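Local coordinates for protein probable glucarate dehydratase (PDB 3VDG) that probably dehydrates an acid sugar such as glucarate, as a metal-dependent member of the enolase superfamily, at residues A[155-169]-A[388-401]. Numbering follows the deposited sequence.
Sequences VSDLLGGAVRDAVPF and FCDGEVQVPATPGL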
loop_
_atom_site.group_PDB
_atom_site.type_symbol
_atom_site.label_atom_id
_atom_site.label_comp_id
_atom_site.label_asym_id
_atom_site.label_seq_id
_atom_site.Cartn_x
_atom_site.Cartn_y
_atom_site.Cartn_z
ATOM N N VAL A 155 1.890 -15.525 7.646
ATOM C CA VAL A 155 1.318 -14.519 6.741
ATOM C C VAL A 155 1.776 -13.100 7.108
ATOM O O VAL A 155 1.997 -12.261 6.231
ATOM C CB VAL A 155 -0.222 -14.661 6.715
ATOM C CG1 VAL A 155 -0.893 -13.410 6.170
ATOM C CG2 VAL A 155 -0.600 -15.884 5.883
ATOM N N SER A 156 1.951 -12.814 8.395
ATOM C CA SER A 156 2.438 -11.473 8.784
ATOM C C SER A 156 3.782 -11.116 8.126
ATOM O O SER A 156 4.026 -9.937 7.823
ATOM C CB SER A 156 2.527 -11.332 10.309
ATOM O OG SER A 156 3.469 -12.249 10.823
ATOM N N ASP A 157 4.634 -12.117 7.861
ATOM C CA ASP A 157 5.908 -11.888 7.129
ATOM C C ASP A 157 5.723 -11.538 5.648
ATOM O O ASP A 157 6.679 -11.145 4.983
ATOM C CB ASP A 157 6.833 -13.121 7.198
ATOM C CG ASP A 157 7.682 -13.164 8.474
ATOM O OD1 ASP A 157 7.680 -12.184 9.257
ATOM O OD2 ASP A 157 8.384 -14.184 8.685
ATOM N N LEU A 158 4.512 -11.699 5.122
ATOM C CA LEU A 158 4.243 -11.310 3.735
ATOM C C LEU A 158 3.668 -9.896 3.680
ATOM O O LEU A 158 3.431 -9.373 2.601
ATOM C CB LEU A 158 3.271 -12.293 3.064
ATOM C CG LEU A 158 3.611 -13.783 3.204
ATOM C CD1 LEU A 158 2.480 -14.669 2.691
ATOM C CD2 LEU A 158 4.917 -14.065 2.500
ATOM N N LEU A 159 3.439 -9.292 4.848
ATOM C CA LEU A 159 2.819 -7.958 4.951
ATOM C C LEU A 159 3.770 -6.924 5.586
ATOM O O LEU A 159 3.330 -5.909 6.139
ATOM C CB LEU A 159 1.522 -8.048 5.788
ATOM C CG LEU A 159 0.475 -9.069 5.286
ATOM C CD1 LEU A 159 -0.669 -9.255 6.282
ATOM C CD2 LEU A 159 -0.071 -8.654 3.925
ATOM N N GLY A 160 5.072 -7.197 5.525
ATOM C CA GLY A 160 6.091 -6.314 6.108
ATOM C C GLY A 160 6.568 -6.761 7.476
ATOM O O GLY A 160 7.395 -6.096 8.108
ATOM N N GLY A 161 6.037 -7.889 7.943
ATOM C CA GLY A 161 6.416 -8.448 9.224
ATOM C C GLY A 161 5.661 -7.849 10.392
ATOM O O GLY A 161 5.283 -6.675 10.374
ATOM N N ALA A 162 5.454 -8.664 11.418
ATOM C CA ALA A 162 4.787 -8.232 12.644
ATOM C C ALA A 162 5.539 -7.057 13.248
ATOM O O ALA A 162 6.775 -7.011 13.200
ATOM C CB ALA A 162 4.737 -9.379 13.652
ATOM N N VAL A 163 4.795 -6.120 13.826
ATOM C CA VAL A 163 5.401 -5.078 14.652
ATOM C C VAL A 163 4.986 -5.248 16.121
ATOM O O VAL A 163 5.448 -4.500 16.977
ATOM C CB VAL A 163 5.040 -3.647 14.184
ATOM C CG1 VAL A 163 5.514 -3.422 12.758
ATOM C CG2 VAL A 163 3.536 -3.389 14.303
ATOM N N ARG A 164 4.107 -6.209 16.404
ATOM C CA ARG A 164 3.652 -6.490 17.785
ATOM C C ARG A 164 3.397 -7.992 17.877
ATOM O O ARG A 164 3.094 -8.624 16.862
ATOM C CB ARG A 164 2.394 -5.681 18.158
ATOM C CG ARG A 164 1.204 -5.851 17.197
ATOM C CD ARG A 164 0.058 -4.880 17.508
ATOM N NE ARG A 164 0.427 -3.468 17.349
ATOM C CZ ARG A 164 0.379 -2.791 16.202
ATOM N NH1 ARG A 164 0.754 -1.524 16.176
ATOM N NH2 ARG A 164 -0.021 -3.376 15.069
ATOM N N ASP A 165 3.521 -8.574 19.070
ATOM C CA ASP A 165 3.399 -10.028 19.140
ATOM C C ASP A 165 1.970 -10.493 19.421
ATOM O O ASP A 165 1.668 -11.680 19.314
ATOM C CB ASP A 165 4.414 -10.653 20.115
ATOM C CG ASP A 165 4.146 -10.294 21.563
ATOM O OD1 ASP A 165 4.907 -10.766 22.436
ATOM O OD2 ASP A 165 3.181 -9.549 21.834
ATOM N N ALA A 166 1.083 -9.560 19.737
ATOM C CA ALA A 166 -0.288 -9.919 20.099
ATOM C C ALA A 166 -1.207 -8.790 19.668
ATOM O O ALA A 166 -0.800 -7.642 19.661
ATOM C CB ALA A 166 -0.384 -10.099 21.614
ATOM N N VAL A 167 -2.444 -9.119 19.326
ATOM C CA VAL A 167 -3.392 -8.113 18.839
ATOM C C VAL A 167 -4.551 -7.943 19.836
ATOM O O VAL A 167 -5.256 -8.896 20.135
ATOM C CB VAL A 167 -3.973 -8.536 17.483
ATOM C CG1 VAL A 167 -5.057 -7.551 17.051
ATOM C CG2 VAL A 167 -2.852 -8.587 16.437
ATOM N N PRO A 168 -4.744 -6.719 20.346
ATOM C CA PRO A 168 -5.821 -6.461 21.308
ATOM C C PRO A 168 -7.176 -6.302 20.622
ATOM O O PRO A 168 -7.259 -5.707 19.543
ATOM C CB PRO A 168 -5.382 -5.147 21.986
ATOM C CG PRO A 168 -4.505 -4.481 20.985
ATOM C CD PRO A 168 -3.800 -5.593 20.244
ATOM N N PHE A 169 -8.216 -6.860 21.237
ATOM C CA PHE A 169 -9.568 -6.775 20.724
ATOM C C PHE A 169 -10.473 -6.109 21.756
ATOM O O PHE A 169 -10.131 -6.021 22.946
ATOM C CB PHE A 169 -10.113 -8.156 20.395
ATOM C CG PHE A 169 -9.510 -8.764 19.162
ATOM C CD1 PHE A 169 -10.179 -8.710 17.941
ATOM C CD2 PHE A 169 -8.269 -9.389 19.222
ATOM C CE1 PHE A 169 -9.617 -9.264 16.789
ATOM C CE2 PHE A 169 -7.708 -9.951 18.081
ATOM C CZ PHE A 169 -8.377 -9.885 16.865
ATOM N N PHE A 388 -7.582 -16.280 23.367
ATOM C CA PHE A 388 -7.591 -14.930 23.898
ATOM C C PHE A 388 -6.998 -14.946 25.299
ATOM O O PHE A 388 -7.351 -15.787 26.121
ATOM C CB PHE A 388 -9.011 -14.395 23.966
ATOM C CG PHE A 388 -9.573 -14.018 22.635
ATOM C CD1 PHE A 388 -9.619 -12.683 22.245
ATOM C CD2 PHE A 388 -10.007 -14.996 21.750
ATOM C CE1 PHE A 388 -10.135 -12.330 21.000
ATOM C CE2 PHE A 388 -10.518 -14.648 20.507
ATOM C CZ PHE A 388 -10.582 -13.320 20.130
ATOM N N CYS A 389 -6.098 -14.019 25.575
ATOM C CA CYS A 389 -5.538 -13.914 26.910
ATOM C C CYS A 389 -5.365 -12.449 27.209
ATOM O O CYS A 389 -4.711 -11.712 26.453
ATOM C CB CYS A 389 -4.194 -14.650 27.023
ATOM S SG CYS A 389 -3.428 -14.453 28.662
ATOM N N ASP A 390 -5.991 -12.001 28.291
ATOM C CA ASP A 390 -5.944 -10.597 28.638
ATOM C C ASP A 390 -6.365 -9.720 27.460
ATOM O O ASP A 390 -5.805 -8.639 27.240
ATOM C CB ASP A 390 -4.537 -10.197 29.099
ATOM C CG ASP A 390 -4.113 -10.919 30.366
ATOM O OD1 ASP A 390 -4.998 -11.427 31.086
ATOM O OD2 ASP A 390 -2.897 -10.984 30.640
ATOM N N GLY A 391 -7.362 -10.176 26.712
ATOM C CA GLY A 391 -7.996 -9.297 25.713
ATOM C C GLY A 391 -7.271 -9.308 24.363
ATOM O O GLY A 391 -7.653 -8.585 23.463
ATOM N N GLU A 392 -6.231 -10.134 24.222
ATOM C CA GLU A 392 -5.432 -10.116 23.003
ATOM C C GLU A 392 -5.167 -11.526 22.503
ATOM O O GLU A 392 -5.278 -12.501 23.257
ATOM C CB GLU A 392 -4.121 -9.357 23.233
ATOM C CG GLU A 392 -3.302 -9.945 24.368
ATOM C CD GLU A 392 -2.009 -9.205 24.631
ATOM O OE1 GLU A 392 -1.101 -9.825 25.223
ATOM O OE2 GLU A 392 -1.901 -8.016 24.253
ATOM N N VAL A 393 -4.870 -11.635 21.207
ATOM C CA VAL A 393 -4.547 -12.920 20.583
ATOM C C VAL A 393 -3.100 -12.837 20.089
ATOM O O VAL A 393 -2.751 -11.904 19.367
ATOM C CB VAL A 393 -5.444 -13.218 19.361
ATOM C CG1 VAL A 393 -5.088 -14.582 18.753
ATOM C CG2 VAL A 393 -6.920 -13.142 19.749
ATOM N N GLN A 394 -2.274 -13.772 20.487
ATOM C CA GLN A 394 -0.903 -13.810 20.049
ATOM C C GLN A 394 -0.828 -14.122 18.542
ATOM O O GLN A 394 -1.525 -14.962 18.107
ATOM C CB GLN A 394 -0.147 -14.847 20.859
ATOM C CG GLN A 394 1.310 -14.896 20.505
ATOM C CD GLN A 394 2.197 -15.475 21.603
ATOM O OE1 GLN A 394 1.950 -16.561 22.117
ATOM N NE2 GLN A 394 3.246 -14.741 21.950
ATOM N N VAL A 395 0.001 -13.441 17.785
ATOM C CA VAL A 395 0.077 -13.715 16.346
ATOM C C VAL A 395 0.748 -15.087 16.159
ATOM O O VAL A 395 1.778 -15.339 16.769
ATOM C CB VAL A 395 0.782 -12.570 15.572
ATOM C CG1 VAL A 395 2.211 -12.366 16.031
ATOM C CG2 VAL A 395 0.742 -12.822 14.070
ATOM N N PRO A 396 0.134 -15.994 15.372
ATOM C CA PRO A 396 0.777 -17.297 15.149
ATOM C C PRO A 396 2.135 -17.118 14.459
ATOM O O PRO A 396 2.275 -16.253 13.586
ATOM C CB PRO A 396 -0.197 -18.020 14.204
ATOM C CG PRO A 396 -1.533 -17.383 14.480
ATOM C CD PRO A 396 -1.218 -15.930 14.771
ATOM N N ALA A 397 3.119 -17.930 14.841
ATOM C CA ALA A 397 4.481 -17.818 14.292
ATOM C C ALA A 397 4.739 -18.916 13.263
ATOM O O ALA A 397 5.784 -18.937 12.607
ATOM C CB ALA A 397 5.518 -17.893 15.428
ATOM N N THR A 398 3.774 -19.818 13.106
ATOM C CA THR A 398 3.909 -20.943 12.191
ATOM C C THR A 398 3.755 -20.475 10.733
ATOM O O THR A 398 3.285 -19.370 10.492
ATOM C CB THR A 398 2.821 -21.995 12.488
ATOM O OG1 THR A 398 1.549 -21.335 12.527
ATOM C CG2 THR A 398 3.050 -22.640 13.851
ATOM N N PRO A 399 4.118 -21.335 9.759
ATOM C CA PRO A 399 3.934 -21.021 8.334
ATOM C C PRO A 399 2.469 -20.836 7.975
ATOM O O PRO A 399 1.606 -21.538 8.488
ATOM C CB PRO A 399 4.467 -22.271 7.621
ATOM C CG PRO A 399 5.483 -22.833 8.575
ATOM C CD PRO A 399 4.876 -22.580 9.952
ATOM N N GLY A 400 2.194 -19.904 7.075
ATOM C CA GLY A 400 0.819 -19.692 6.591
ATOM C C GLY A 400 -0.060 -18.915 7.556
ATOM O O GLY A 400 0.426 -18.115 8.384
ATOM N N LEU A 401 -1.370 -19.144 7.446
ATOM C CA LEU A 401 -2.346 -18.447 8.292
ATOM C C LEU A 401 -2.246 -18.933 9.731
ATOM O O LEU A 401 -2.501 -18.192 10.677
ATOM C CB LEU A 401 -3.755 -18.662 7.728
ATOM C CG LEU A 401 -4.850 -17.601 7.783
ATOM C CD1 LEU A 401 -4.348 -16.216 7.388
ATOM C CD2 LEU A 401 -5.983 -18.051 6.866
HETATM O O HOH W 1 3.864 -14.051 13.109
HETATM O O HOH W 2 3.590 -14.059 18.729
#
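V167 and V393 form the hydrogen-bonded pair at the middle of a short antiparallel join between strands 166-168 and 392-394. V167 N gives to V393 O at 2.8 Å and V393 N returns the bond to V167 O. The pairing runs on at both ends, V395 N reaching D165 O and F169 N bonding to G391 O at 2.9 Å. G391 belongs to the type I' turn C389-E392, which folds the chain back along 388-389.

Beyond that last bond the F169 side chain runs along the apolar side of the join. Its CB lies 4.0 Å from G391 O; CG, anti to the carbonyl carbon (chi1 -73°), carries the ring toward F388 and V393. CG and CD2 both meet F388 CE1, CD2 at 3.9 Å, and CE2 touches V393 CG2 at 3.7 Å. The same V393 CG2 stands over the centre of the F388 ring, while the edge of F388 points at the face of F169, the planes at 64°. L352 of helix 349-360 and F210 also pack on F169, and Y208 meets F388. On the A166, P168, E392 and Q394 face, E392, in one of its two modelled conformers, slants toward A166, one pair along, its CD 3.5 Å from A166 CB.

Farther along, one water links S156 OG to P396 O, a second joins D165 O and V395 O, and V155 N bonds to G400 O at 3.1 Å. V155 CG2 rests against G400 and L401 CD1.

Strand 166-174 pairs in parallel with 213-216 on one side and antiparallel with 392-394 on the other; the 388-394 hairpin thus extends the barrel sheet, consistent with the enolase-superfamily fold. Reciprocal main-chain bonds satisfy the backbone of the V167-V393 pair, and buried V393 and F169 make its apolar side.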